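Local coordinates for regulatory Subunit of Protein Kinase A (cAMP-dependent) from Euglena gracilis (PDB 6RSX), which binds cyclic AMP in two tandem cyclic nucleotide-binding domains and, as a protein kinase A regulatory subunit, probably controls the kinase's catalytic subunit, at residues 42-47 with 79-84; 64-69 with 131-136; 91-96 with 124-129; 207-212 with 257-262. One frame throughout, in Å; residues are numbered along the deposited sequence.

Overall arrangement
From the N terminus, the short helix 43-46 packs on strand 80-84 in contact 1, closing a loop that contains strands 61-65 and 70-72. Contact 2 opens inside that loop, at 64-69, and closes beyond it, at 131-136, so the two cross; they share a sheet, where strands 80-84 and 134-140 are neighbours. Contact 3, nested within the loop of contact 2, closes a smaller one from 91-96 to 124-129 in the opposing sheet at the cyclic AMP; Arg124 ties it to contact 1, and Gln129 to Gly68 of contact 2. Contact 4 follows in series, closing its own loop in the second domain. Arg46 of contact 1 bridges to Asp262 of contact 4.

Contact 1 of 4, residues 42-47 with 79-84; sequences NILFRS and DNFYVI
Phe45 and Phe81 meet rim to rim, their planes only 26° apart and neither ring over the other's face. The centroids stand 5.9 Å apart, and the rings touch at their rims: the CE1 and CZ corner of Phe45 comes up to the edge of Phe81, where Phe45 CE1 and Phe81 CE2 are 3.6 Å apart. The two side chains run past each other in opposite directions. Phe81 reaches out because its CG lies opposite the backbone N (chi1 174°), carrying the ring off the strand toward the helix. The same corner of Phe45 also presses on Val83, two residues along the strand, with Phe45 CE1 3.4 Å from Val83 CG2, a tight apolar contact. At the adjoining ring atom Leu44 CD1 comes at a slant within 3.7 Å of Phe81 CZ, so Phe81 is touched by two successive helical residues. Asn42, the N-cap, turns its OD1 back to accept weak capping bonds from Leu44 N (3.0 Å) and Phe45 N, while its ND2 is bound by Gly110 O and Ser112 OG. Leu39, Met60, Phe144 and Leu148 pack around the aromatic pair. No hydrogen bond links the two segments, and all the touching residues are buried. This hydrophobic helix-on-sheet interface is consistent with the N3A motif of cyclic nucleotide-binding domains, a short helical turn between two longer helices, packed on the beta sandwich.

Contact 2 of 4, residues 64-69 with 131-136; sequences TAEAGH and VSNVRL
Asn133 reaches across to the chain at Ala67, just beyond the paired strands. Its CB stands 4.1 Å from Ala65 O, and the torsion at CA (chi1 -65°) sets CG beside its own backbone N, opposite the carbonyl carbon. From CG the amide oxygen continues to the backbone of the turn: Asn133 OD1 takes the N-H of Ala67 at 2.9 Å in a nearly straight bond (166°), with the donor in the carbonyl plane. The same OD1 lies 3.5 Å from Glu66 CA. The side chain thus prolongs a ladder that the backbones begin. Ala65 and Val134 form an antiparallel hydrogen-bonded pair, with Ala65 N to Val134 O at 3.0 Å and Val134 N to Ala65 O at 2.8 Å; Thr64 and Arg135 follow as a non-hydrogen-bonded pair. These strands, 61-65 and 134-140, lie side by side at one border of a sheet in the beta sandwich of the first cyclic nucleotide-binding domain. Beyond the pair, Glu66 to His69 make a type II beta turn, closed by His69 N on Glu66 O, with Gly68 at backbone angles that call for glycine. Ala67 rests its methyl on the facing loop, CB 3.3 Å from Val131 O, and its CA-H points at Ser132 O. Ser132 OG donates to Asn133 O at 2.8 Å, meeting it from above the carbonyl plane, and also accepts from Thr88 N.

Contact 3 of 4, residues 91-96 with 124-129; sequences ILIQPN and RAASVQ. With CMP (adenosine-3',5'-cyclic-monophosphate), chain B.
Backbone hydrogen bonds pair Leu92 with Ser127: Leu92 N gives a nearly straight bond (174°) to Ser127 O at 2.9 Å, and Ser127 N returns one to Leu92 O at 2.8 Å. Apolar contacts line the face turned to the cyclic AMP. Ile91 CD1 lies beside Val128 CG2, the two chains pointing the same way, while Ile93 CG1 presses on Ala126 CB at 3.5 Å. With CG2 opposite its backbone N, Ile91 sets that methyl 3.6 Å from N7 of the adenine, and Ile93 CD1 reaches the ring system near N1. Polar contacts from the family's phosphate-binding cassette grip the phosphate: Arg124 NH1 binds O1P at 2.8 Å along the guanidinium edge, and Ala125 N donates to O2P at 2.8 Å. Asp79 holds the other end of that guanidinium by a salt bridge to NH2, so the arginine is oriented from behind. Water 1 joins Gln94 OE1 to Ser127 OG, which is also bound to Gln74 N, while Ala99 O holds Gln94 NE2. In the sheet strand 127-130 lies between 70-72 and 89-93, and 89-93 is flanked in turn by 102-107; Gly114, just before helix 115-120, and Glu115 and Ala117 in its first turn also bind the nucleotide, as does Tyr175.

Contact 4 of 4, residues 207-212 with 257-262; sequences IIIDGK and HCVSLD
Ile207 opens the antiparallel pairing with Val259 through two backbone bonds, Ile207 N to Val259 O at 2.9 Å and Val259 N to Ile207 O at 3.0 Å. A classic beta bulge follows where the chain continues from strand 204-208 alongside strand 256-262, in the second cyclic nucleotide-binding domain's beta sandwich. Cys258 CA lies 3.2 Å from Ile207 O, a CA-H...O contact. Ile208 faces Cys258 as a non-hydrogen-bonded pair and lays its CG1 4.0 Å from Cys258 SG, on the sheet face opposite Ile207 and Val259. At Ile209 the extra residue enters and the chain turns a corner. Its N-H donates to His257 O at 2.8 Å, and the N-H of Asp210 reaches the same oxygen, so that one carbonyl is gripped by two successive amides. The side chain of Ile209 reaches toward Val259, its CD1 3.8 Å from Val259 CG1, the two chains crossing at about a right angle; Phe162 of helix 149-165 packs against both. At Asp210 pairing resumes, one residue out of step, with its O accepting from His257 N. Its carboxylate turns between the backbone N and the carbonyl carbon (chi1 53°), which carries it to the imidazole. There Asp210 OD1 offers its syn lone pair to His257 ND1 at 2.5 Å, a very short and nearly straight bond (172°) in the ring plane, although the carboxylate itself is turned 59° from that plane.

Contact 1 of 4, residues 42-47 with 79-84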
loop_
_atom_site.group_PDB
_atom_site.type_symbol
_atom_site.label_atom_id
_atom_site.label_comp_id
_atom_site.label_asym_id
_atom_site.label_seq_id
_atom_site.Cartn_x
_atom_site.Cartn_y
_atom_site.Cartn_z
ATOM N N ASN A 42 -2.462 6.456 5.452
ATOM C CA ASN A 42 -2.995 5.101 5.459
ATOM C C ASN A 42 -3.888 4.912 4.231
ATOM O O ASN A 42 -4.879 5.622 4.070
ATOM C CB ASN A 42 -3.774 4.831 6.754
ATOM C CG ASN A 42 -4.313 3.422 6.814
ATOM O OD1 ASN A 42 -5.250 3.112 6.098
ATOM N ND2 ASN A 42 -3.729 2.560 7.669
ATOM N N ILE A 43 -3.585 3.922 3.386
ATOM C CA ILE A 43 -4.270 3.904 2.100
ATOM C C ILE A 43 -5.731 3.493 2.244
ATOM O O ILE A 43 -6.573 3.940 1.460
ATOM C CB ILE A 43 -3.558 3.015 1.068
ATOM C CG1 ILE A 43 -4.165 3.258 -0.321
ATOM C CG2 ILE A 43 -3.668 1.572 1.407
ATOM C CD1 ILE A 43 -3.927 4.683 -0.879
ATOM N N LEU A 44 -6.074 2.689 3.258
ATOM C CA LEU A 44 -7.472 2.264 3.384
ATOM C C LEU A 44 -8.396 3.441 3.635
ATOM O O LEU A 44 -9.530 3.447 3.153
ATOM C CB LEU A 44 -7.626 1.233 4.490
ATOM C CG LEU A 44 -6.918 -0.072 4.196
ATOM C CD1 LEU A 44 -7.012 -0.990 5.396
ATOM C CD2 LEU A 44 -7.514 -0.743 2.949
ATOM N N PHE A 45 -7.932 4.456 4.358
ATOM C CA PHE A 45 -8.781 5.605 4.632
ATOM C C PHE A 45 -8.681 6.671 3.565
ATOM O O PHE A 45 -9.653 7.397 3.347
ATOM C CB PHE A 45 -8.450 6.196 6.007
ATOM C CG PHE A 45 -8.823 5.308 7.151
ATOM C CD1 PHE A 45 -7.941 4.346 7.634
ATOM C CD2 PHE A 45 -10.080 5.417 7.746
ATOM C CE1 PHE A 45 -8.290 3.520 8.689
ATOM C CE2 PHE A 45 -10.427 4.610 8.813
ATOM C CZ PHE A 45 -9.544 3.646 9.278
ATOM N N ARG A 46 -7.533 6.780 2.878
ATOM C CA ARG A 46 -7.406 7.761 1.810
ATOM C C ARG A 46 -8.483 7.586 0.751
ATOM O O ARG A 46 -8.894 8.564 0.118
ATOM C CB ARG A 46 -6.020 7.663 1.159
ATOM C CG ARG A 46 -5.752 8.777 0.143
ATOM C CD ARG A 46 -4.363 8.672 -0.443
ATOM N NE ARG A 46 -3.350 8.750 0.604
ATOM C CZ ARG A 46 -2.097 8.353 0.443
ATOM N NH1 ARG A 46 -1.710 7.848 -0.726
ATOM N NH2 ARG A 46 -1.230 8.455 1.442
ATOM N N SER A 47 -8.942 6.353 0.535
ATOM C CA SER A 47 -9.908 6.094 -0.532
ATOM C C SER A 47 -11.315 6.589 -0.187
ATOM O O SER A 47 -12.051 7.038 -1.079
ATOM C CB SER A 47 -9.932 4.597 -0.833
ATOM O OG SER A 47 -9.615 3.855 0.330
ATOM N N ASP A 79 -13.135 -8.084 16.826
ATOM C CA ASP A 79 -14.020 -7.027 17.326
ATOM C C ASP A 79 -13.758 -5.716 16.599
ATOM O O ASP A 79 -14.653 -5.202 15.925
ATOM C CB ASP A 79 -13.911 -6.820 18.849
ATOM C CG ASP A 79 -12.464 -6.775 19.384
ATOM O OD1 ASP A 79 -11.456 -6.642 18.625
ATOM O OD2 ASP A 79 -12.335 -6.849 20.633
ATOM N N ASN A 80 -12.525 -5.197 16.665
ATOM C CA ASN A 80 -12.229 -3.864 16.147
ATOM C C ASN A 80 -11.182 -3.881 15.035
ATOM O O ASN A 80 -10.467 -4.865 14.825
ATOM C CB ASN A 80 -11.709 -2.947 17.265
ATOM C CG ASN A 80 -12.699 -2.794 18.424
ATOM O OD1 ASN A 80 -13.899 -2.571 18.231
ATOM N ND2 ASN A 80 -12.178 -2.893 19.644
ATOM N N PHE A 81 -11.149 -2.773 14.296
ATOM C CA PHE A 81 -10.087 -2.433 13.362
ATOM C C PHE A 81 -9.302 -1.248 13.931
ATOM O O PHE A 81 -9.902 -0.315 14.486
ATOM C CB PHE A 81 -10.714 -2.102 12.003
ATOM C CG PHE A 81 -9.743 -1.595 10.986
ATOM C CD1 PHE A 81 -8.825 -2.439 10.412
ATOM C CD2 PHE A 81 -9.894 -0.335 10.482
ATOM C CE1 PHE A 81 -7.924 -1.974 9.392
ATOM C CE2 PHE A 81 -9.019 0.135 9.479
ATOM C CZ PHE A 81 -8.074 -0.704 8.921
ATOM N N TYR A 82 -7.960 -1.291 13.833
ATOM C CA TYR A 82 -7.123 -0.335 14.551
ATOM C C TYR A 82 -6.185 0.410 13.608
ATOM O O TYR A 82 -5.698 -0.156 12.620
ATOM C CB TYR A 82 -6.239 -1.032 15.621
ATOM C CG TYR A 82 -7.049 -1.718 16.715
ATOM C CD1 TYR A 82 -7.474 -1.002 17.823
ATOM C CD2 TYR A 82 -7.310 -3.094 16.662
ATOM C CE1 TYR A 82 -8.195 -1.613 18.854
ATOM C CE2 TYR A 82 -8.035 -3.719 17.675
ATOM C CZ TYR A 82 -8.457 -2.977 18.775
ATOM O OH TYR A 82 -9.146 -3.562 19.800
ATOM N N VAL A 83 -5.923 1.677 13.940
ATOM C CA VAL A 83 -4.785 2.420 13.352
ATOM C C VAL A 83 -3.891 2.907 14.484
ATOM O O VAL A 83 -4.362 3.476 15.467
ATOM C CB VAL A 83 -5.255 3.612 12.482
ATOM C CG1 VAL A 83 -4.049 4.307 11.764
ATOM C CG2 VAL A 83 -6.294 3.182 11.444
ATOM N N ILE A 84 -2.570 2.745 14.328
ATOM C CA ILE A 84 -1.645 3.180 15.362
ATOM C C ILE A 84 -1.497 4.702 15.303
ATOM O O ILE A 84 -1.220 5.270 14.239
ATOM C CB ILE A 84 -0.274 2.505 15.172
ATOM C CG1 ILE A 84 -0.406 0.974 15.366
ATOM C CG2 ILE A 84 0.696 3.098 16.189
ATOM C CD1 ILE A 84 0.924 0.185 15.110
#

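Contact 2 of 4, residues 64-69 with 131-136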
loop_
_atom_site.group_PDB
_atom_site.type_symbol
_atom_site.label_atom_id
_atom_site.label_comp_id
_atom_site.label_asym_id
_atom_site.label_seq_id
_atom_site.Cartn_x
_atom_site.Cartn_y
_atom_site.Cartn_z
ATOM N N THR A 64 -5.594 2.510 24.368
ATOM C CA THR A 64 -4.175 2.506 24.692
ATOM C C THR A 64 -3.786 1.099 25.122
ATOM O O THR A 64 -4.635 0.276 25.499
ATOM C CB THR A 64 -3.837 3.520 25.796
ATOM O OG1 THR A 64 -4.537 3.155 26.995
ATOM C CG2 THR A 64 -4.277 4.907 25.391
ATOM N N ALA A 65 -2.487 0.827 25.042
ATOM C CA ALA A 65 -1.919 -0.446 25.458
ATOM C C ALA A 65 -0.550 -0.178 26.056
ATOM O O ALA A 65 0.265 0.489 25.408
ATOM C CB ALA A 65 -1.743 -1.398 24.278
ATOM N N GLU A 66 -0.281 -0.729 27.238
ATOM C CA GLU A 66 1.042 -0.592 27.831
ATOM C C GLU A 66 2.029 -1.494 27.120
ATOM O O GLU A 66 1.662 -2.547 26.596
ATOM C CB GLU A 66 1.026 -0.955 29.312
ATOM C CG GLU A 66 0.288 0.024 30.182
ATOM C CD GLU A 66 0.242 -0.433 31.641
ATOM O OE1 GLU A 66 1.102 -1.258 32.042
ATOM O OE2 GLU A 66 -0.665 0.022 32.381
ATOM N N ALA A 67 3.300 -1.071 27.115
ATOM C CA ALA A 67 4.378 -1.882 26.559
ATOM C C ALA A 67 4.257 -3.335 27.002
ATOM O O ALA A 67 4.110 -3.626 28.195
ATOM C CB ALA A 67 5.737 -1.322 26.999
ATOM N N GLY A 68 4.310 -4.242 26.032
ATOM C CA GLY A 68 4.262 -5.666 26.266
ATOM C C GLY A 68 2.865 -6.276 26.284
ATOM O O GLY A 68 2.746 -7.500 26.255
ATOM N N HIS A 69 1.821 -5.472 26.289
ATOM C CA HIS A 69 0.474 -6.016 26.327
ATOM C C HIS A 69 -0.059 -6.294 24.920
ATOM O O HIS A 69 0.207 -5.553 23.967
ATOM C CB HIS A 69 -0.439 -5.059 27.082
ATOM C CG HIS A 69 -0.165 -5.015 28.555
ATOM N ND1 HIS A 69 -1.141 -5.264 29.497
ATOM C CD2 HIS A 69 0.972 -4.763 29.248
ATOM C CE1 HIS A 69 -0.620 -5.155 30.706
ATOM N NE2 HIS A 69 0.661 -4.859 30.584
ATOM N N VAL A 131 5.007 -2.870 21.665
ATOM C CA VAL A 131 6.431 -2.911 22.006
ATOM C C VAL A 131 6.699 -1.802 23.011
ATOM O O VAL A 131 7.193 -2.050 24.110
ATOM C CB VAL A 131 7.299 -2.763 20.757
ATOM C CG1 VAL A 131 8.808 -2.651 21.142
ATOM C CG2 VAL A 131 7.098 -3.927 19.830
ATOM N N SER A 132 6.403 -0.572 22.620
ATOM C CA SER A 132 6.346 0.582 23.500
ATOM C C SER A 132 4.942 0.681 24.089
ATOM O O SER A 132 4.061 -0.116 23.774
ATOM C CB SER A 132 6.675 1.842 22.710
ATOM O OG SER A 132 5.692 2.012 21.679
ATOM N N ASN A 133 4.706 1.688 24.921
ATOM C CA ASN A 133 3.325 2.112 25.137
ATOM C C ASN A 133 2.758 2.556 23.799
ATOM O O ASN A 133 3.463 3.167 22.987
ATOM C CB ASN A 133 3.254 3.262 26.123
ATOM C CG ASN A 133 3.719 2.866 27.500
ATOM O OD1 ASN A 133 3.710 1.681 27.873
ATOM N ND2 ASN A 133 4.133 3.864 28.277
ATOM N N VAL A 134 1.490 2.250 23.564
ATOM C CA VAL A 134 0.889 2.495 22.257
ATOM C C VAL A 134 -0.422 3.260 22.438
ATOM O O VAL A 134 -1.185 3.036 23.404
ATOM C CB VAL A 134 0.672 1.165 21.484
ATOM C CG1 VAL A 134 -0.273 1.363 20.304
ATOM C CG2 VAL A 134 1.998 0.519 21.019
ATOM N N ARG A 135 -0.676 4.177 21.523
ATOM C CA ARG A 135 -1.968 4.837 21.390
ATOM C C ARG A 135 -2.562 4.430 20.046
ATOM O O ARG A 135 -1.869 4.428 19.031
ATOM C CB ARG A 135 -1.847 6.367 21.454
ATOM C CG ARG A 135 -1.478 6.968 22.806
ATOM C CD ARG A 135 -1.673 8.530 22.846
ATOM N NE ARG A 135 -1.000 9.259 21.747
ATOM C CZ ARG A 135 -1.243 10.533 21.455
ATOM N NH1 ARG A 135 -2.133 11.229 22.177
ATOM N NH2 ARG A 135 -0.608 11.109 20.436
ATOM N N LEU A 136 -3.876 4.100 20.042
ATOM C CA LEU A 136 -4.520 3.631 18.821
ATOM C C LEU A 136 -5.832 4.390 18.633
ATOM O O LEU A 136 -6.432 4.847 19.611
ATOM C CB LEU A 136 -4.900 2.124 18.917
ATOM C CG LEU A 136 -3.855 1.110 19.409
ATOM C CD1 LEU A 136 -4.454 -0.168 19.955
ATOM C CD2 LEU A 136 -3.015 0.738 18.231
#

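Contact 3 of 4, residues 91-96 with 124-129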
loop_
_atom_site.group_PDB
_atom_site.type_symbol
_atom_site.label_atom_id
_atom_site.label_comp_id
_atom_site.label_asym_id
_atom_site.label_seq_id
_atom_site.Cartn_x
_atom_site.Cartn_y
_atom_site.Cartn_z
ATOM N N ILE A 91 3.926 -7.854 15.053
ATOM C CA ILE A 91 3.024 -8.846 14.470
ATOM C C ILE A 91 3.667 -10.207 14.693
ATOM O O ILE A 91 4.791 -10.460 14.227
ATOM C CB ILE A 91 2.807 -8.594 12.972
ATOM C CG1 ILE A 91 2.303 -7.177 12.711
ATOM C CG2 ILE A 91 1.888 -9.679 12.382
ATOM C CD1 ILE A 91 1.010 -6.778 13.489
ATOM N N LEU A 92 2.975 -11.075 15.427
ATOM C CA LEU A 92 3.469 -12.406 15.785
ATOM C C LEU A 92 2.503 -13.458 15.253
ATOM O O LEU A 92 1.286 -13.327 15.424
ATOM C CB LEU A 92 3.598 -12.550 17.310
ATOM C CG LEU A 92 4.462 -11.470 17.967
ATOM C CD1 LEU A 92 4.055 -11.191 19.367
ATOM C CD2 LEU A 92 5.860 -12.003 17.941
ATOM N N ILE A 93 3.025 -14.500 14.614
ATOM C CA ILE A 93 2.161 -15.531 14.051
ATOM C C ILE A 93 2.658 -16.910 14.477
ATOM O O ILE A 93 3.822 -17.259 14.262
ATOM C CB ILE A 93 2.056 -15.429 12.521
ATOM C CG1 ILE A 93 1.510 -14.043 12.132
ATOM C CG2 ILE A 93 1.159 -16.594 11.957
ATOM C CD1 ILE A 93 1.506 -13.788 10.594
ATOM N N GLN A 94 1.759 -17.693 15.077
ATOM C CA GLN A 94 2.048 -19.087 15.402
ATOM C C GLN A 94 1.664 -19.970 14.230
ATOM O O GLN A 94 0.658 -19.716 13.551
ATOM C CB GLN A 94 1.191 -19.536 16.615
ATOM C CG GLN A 94 1.412 -18.713 17.864
ATOM C CD GLN A 94 0.220 -18.816 18.752
ATOM O OE1 GLN A 94 -0.561 -17.866 18.858
ATOM N NE2 GLN A 94 0.052 -19.973 19.392
ATOM N N PRO A 95 2.385 -21.071 14.041
ATOM C CA PRO A 95 2.008 -22.022 12.991
ATOM C C PRO A 95 0.833 -22.886 13.393
ATOM O O PRO A 95 0.172 -23.470 12.529
ATOM C CB PRO A 95 3.263 -22.885 12.833
ATOM C CG PRO A 95 3.947 -22.776 14.136
ATOM C CD PRO A 95 3.691 -21.391 14.636
ATOM N N ASN A 96 0.567 -22.960 14.670
ATOM C CA ASN A 96 -0.613 -23.643 15.194
ATOM C C ASN A 96 -0.757 -23.279 16.659
ATOM O O ASN A 96 0.202 -22.774 17.276
ATOM C CB ASN A 96 -0.491 -25.150 15.014
ATOM C CG ASN A 96 0.660 -25.733 15.797
ATOM O OD1 ASN A 96 0.626 -25.799 17.027
ATOM N ND2 ASN A 96 1.689 -26.168 15.098
ATOM N N ARG A 124 -8.724 -14.090 14.319
ATOM C CA ARG A 124 -7.494 -13.283 14.052
ATOM C C ARG A 124 -6.354 -14.140 13.512
ATOM O O ARG A 124 -6.018 -15.204 14.053
ATOM C CB ARG A 124 -7.011 -12.594 15.337
ATOM C CG ARG A 124 -7.952 -11.596 16.030
ATOM C CD ARG A 124 -8.422 -10.468 15.099
ATOM N NE ARG A 124 -9.132 -9.445 15.864
ATOM C CZ ARG A 124 -9.563 -8.317 15.332
ATOM N NH1 ARG A 124 -9.340 -8.094 14.030
ATOM N NH2 ARG A 124 -10.165 -7.405 16.120
ATOM N N ALA A 125 -5.650 -13.627 12.483
ATOM C CA ALA A 125 -4.536 -14.348 11.858
ATOM C C ALA A 125 -3.169 -14.126 12.537
ATOM O O ALA A 125 -2.192 -14.800 12.196
ATOM C CB ALA A 125 -4.434 -13.955 10.362
ATOM N N ALA A 126 -3.078 -13.188 13.471
ATOM C CA ALA A 126 -1.821 -12.868 14.115
ATOM C C ALA A 126 -2.145 -12.278 15.469
ATOM O O ALA A 126 -3.229 -11.716 15.673
ATOM C CB ALA A 126 -1.031 -11.868 13.247
ATOM N N SER A 127 -1.181 -12.383 16.381
ATOM C CA SER A 127 -1.199 -11.566 17.576
ATOM C C SER A 127 -0.538 -10.218 17.282
ATOM O O SER A 127 0.401 -10.130 16.472
ATOM C CB SER A 127 -0.447 -12.269 18.704
ATOM O OG SER A 127 -1.060 -13.541 19.049
ATOM N N VAL A 128 -0.976 -9.183 17.985
ATOM C CA VAL A 128 -0.364 -7.849 17.843
ATOM C C VAL A 128 -0.002 -7.364 19.236
ATOM O O VAL A 128 -0.893 -7.155 20.078
ATOM C CB VAL A 128 -1.307 -6.854 17.155
ATOM C CG1 VAL A 128 -0.600 -5.489 16.936
ATOM C CG2 VAL A 128 -1.800 -7.422 15.838
ATOM N N GLN A 129 1.300 -7.194 19.490
ATOM C CA GLN A 129 1.784 -6.896 20.836
ATOM C C GLN A 129 2.415 -5.513 20.880
ATOM O O GLN A 129 3.263 -5.201 20.038
ATOM C CB GLN A 129 2.810 -7.945 21.271
ATOM C CG GLN A 129 3.331 -7.697 22.663
ATOM C CD GLN A 129 4.213 -8.839 23.154
ATOM O OE1 GLN A 129 4.863 -9.502 22.363
ATOM N NE2 GLN A 129 4.202 -9.090 24.463
HETATM P P CMP B . -6.759 -9.929 11.615
HETATM O O1P CMP B . -8.214 -9.411 11.875
HETATM O O2P CMP B . -6.454 -11.296 11.165
HETATM O "O5'" CMP B . -5.927 -9.804 12.986
HETATM C "C5'" CMP B . -4.501 -9.780 12.980
HETATM C "C4'" CMP B . -4.087 -8.739 11.982
HETATM O "O4'" CMP B . -2.673 -8.644 11.767
HETATM C "C3'" CMP B . -4.606 -9.001 10.591
HETATM O "O3'" CMP B . -6.007 -8.856 10.518
HETATM C "C2'" CMP B . -3.801 -8.011 9.745
HETATM O "O2'" CMP B . -4.446 -6.749 9.789
HETATM C "C1'" CMP B . -2.469 -7.940 10.544
HETATM N N9 CMP B . -1.329 -8.552 9.871
HETATM C C8 CMP B . -0.095 -7.961 9.712
HETATM N N7 CMP B . 0.706 -8.824 9.115
HETATM C C5 CMP B . -0.022 -9.922 8.862
HETATM C C6 CMP B . 0.365 -11.071 8.229
HETATM N N6 CMP B . 1.627 -11.467 7.652
HETATM N N1 CMP B . -0.482 -12.057 8.030
HETATM C C2 CMP B . -1.751 -11.917 8.521
HETATM N N3 CMP B . -2.169 -10.769 9.149
HETATM C C4 CMP B . -1.275 -9.772 9.328
HETATM O O HOH W 1 0.308 -15.466 17.847
#

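Contact 4 of 4, residues 207-212 with 257-262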
loop_
_atom_site.group_PDB
_atom_site.type_symbol
_atom_site.label_atom_id
_atom_site.label_comp_id
_atom_site.label_asym_id
_atom_site.label_seq_id
_atom_site.Cartn_x
_atom_site.Cartn_y
_atom_site.Cartn_z
ATOM N N ILE A 207 3.225 -0.182 -13.018
ATOM C CA ILE A 207 3.261 -1.528 -13.589
ATOM C C ILE A 207 2.227 -1.586 -14.704
ATOM O O ILE A 207 1.059 -1.225 -14.502
ATOM C CB ILE A 207 2.977 -2.621 -12.530
ATOM C CG1 ILE A 207 3.870 -2.457 -11.305
ATOM C CG2 ILE A 207 3.194 -4.014 -13.130
ATOM C CD1 ILE A 207 3.165 -1.737 -10.168
ATOM N N ILE A 208 2.640 -2.069 -15.873
ATOM C CA ILE A 208 1.737 -2.139 -17.014
ATOM C C ILE A 208 0.867 -3.387 -16.909
ATOM O O ILE A 208 1.387 -4.501 -16.755
ATOM C CB ILE A 208 2.538 -2.152 -18.322
ATOM C CG1 ILE A 208 3.436 -0.911 -18.350
ATOM C CG2 ILE A 208 1.572 -2.242 -19.502
ATOM C CD1 ILE A 208 4.548 -0.992 -19.394
ATOM N N ILE A 209 -0.447 -3.198 -17.002
ATOM C CA ILE A 209 -1.374 -4.323 -17.105
ATOM C C ILE A 209 -1.517 -4.723 -18.572
ATOM O O ILE A 209 -1.299 -5.877 -18.937
ATOM C CB ILE A 209 -2.744 -3.994 -16.496
ATOM C CG1 ILE A 209 -2.575 -3.650 -15.011
ATOM C CG2 ILE A 209 -3.672 -5.183 -16.669
ATOM C CD1 ILE A 209 -3.816 -3.023 -14.402
ATOM N N ASP A 210 -1.903 -3.777 -19.420
ATOM C CA ASP A 210 -1.971 -4.027 -20.851
ATOM C C ASP A 210 -1.509 -2.772 -21.577
ATOM O O ASP A 210 -1.507 -1.671 -21.021
ATOM C CB ASP A 210 -3.390 -4.441 -21.304
ATOM C CG ASP A 210 -4.471 -3.470 -20.866
ATOM O OD1 ASP A 210 -4.651 -2.435 -21.536
ATOM O OD2 ASP A 210 -5.170 -3.755 -19.864
ATOM N N GLY A 211 -1.087 -2.946 -22.817
ATOM C CA GLY A 211 -0.601 -1.830 -23.589
ATOM C C GLY A 211 0.902 -1.873 -23.805
ATOM O O GLY A 211 1.556 -2.915 -23.723
ATOM N N LYS A 212 1.458 -0.697 -24.059
ATOM C CA LYS A 212 2.833 -0.606 -24.551
ATOM C C LYS A 212 3.340 0.791 -24.236
ATOM O O LYS A 212 2.590 1.761 -24.377
ATOM C CB LYS A 212 2.890 -0.883 -26.064
ATOM C CG LYS A 212 4.290 -0.752 -26.688
ATOM C CD LYS A 212 4.210 -0.603 -28.205
ATOM C CE LYS A 212 4.793 -1.810 -28.904
ATOM N NZ LYS A 212 4.073 -3.042 -28.485
ATOM N N HIS A 257 -3.150 0.460 -19.912
ATOM C CA HIS A 257 -3.715 0.425 -18.566
ATOM C C HIS A 257 -2.649 -0.009 -17.584
ATOM O O HIS A 257 -1.983 -1.036 -17.782
ATOM C CB HIS A 257 -4.914 -0.507 -18.485
ATOM C CG HIS A 257 -6.019 -0.095 -19.384
ATOM N ND1 HIS A 257 -6.164 -0.606 -20.653
ATOM C CD2 HIS A 257 -7.018 0.803 -19.215
ATOM C CE1 HIS A 257 -7.218 -0.049 -21.225
ATOM N NE2 HIS A 257 -7.756 0.804 -20.371
ATOM N N CYS A 258 -2.467 0.795 -16.549
ATOM C CA CYS A 258 -1.429 0.572 -15.568
ATOM C C CYS A 258 -2.037 0.586 -14.177
ATOM O O CYS A 258 -3.213 0.917 -13.976
ATOM C CB CYS A 258 -0.343 1.643 -15.660
ATOM S SG CYS A 258 0.570 1.574 -17.239
ATOM N N VAL A 259 -1.227 0.204 -13.211
ATOM C CA VAL A 259 -1.490 0.566 -11.825
ATOM C C VAL A 259 -0.226 1.218 -11.298
ATOM O O VAL A 259 0.895 0.923 -11.749
ATOM C CB VAL A 259 -1.903 -0.639 -10.940
ATOM C CG1 VAL A 259 -3.358 -1.011 -11.190
ATOM C CG2 VAL A 259 -0.990 -1.817 -11.220
ATOM N N SER A 260 -0.406 2.121 -10.342
ATOM C CA SER A 260 0.711 2.897 -9.833
ATOM C C SER A 260 0.776 2.876 -8.311
ATOM O O SER A 260 -0.211 2.624 -7.611
ATOM C CB SER A 260 0.635 4.347 -10.314
ATOM O OG SER A 260 -0.488 4.990 -9.772
ATOM N N LEU A 261 1.980 3.144 -7.816
ATOM C CA LEU A 261 2.240 3.422 -6.409
ATOM C C LEU A 261 2.818 4.819 -6.309
ATOM O O LEU A 261 3.764 5.156 -7.048
ATOM C CB LEU A 261 3.221 2.419 -5.807
ATOM C CG LEU A 261 2.850 0.955 -5.740
ATOM C CD1 LEU A 261 4.015 0.189 -5.161
ATOM C CD2 LEU A 261 1.564 0.805 -4.843
ATOM N N ASP A 262 2.265 5.632 -5.406
ATOM C CA ASP A 262 2.879 6.939 -5.202
ATOM C C ASP A 262 4.150 6.792 -4.365
ATOM O O ASP A 262 4.436 5.733 -3.808
ATOM C CB ASP A 262 1.870 7.930 -4.589
ATOM C CG ASP A 262 1.535 7.642 -3.122
ATOM O OD1 ASP A 262 2.253 6.885 -2.437
ATOM O OD2 ASP A 262 0.513 8.194 -2.649
#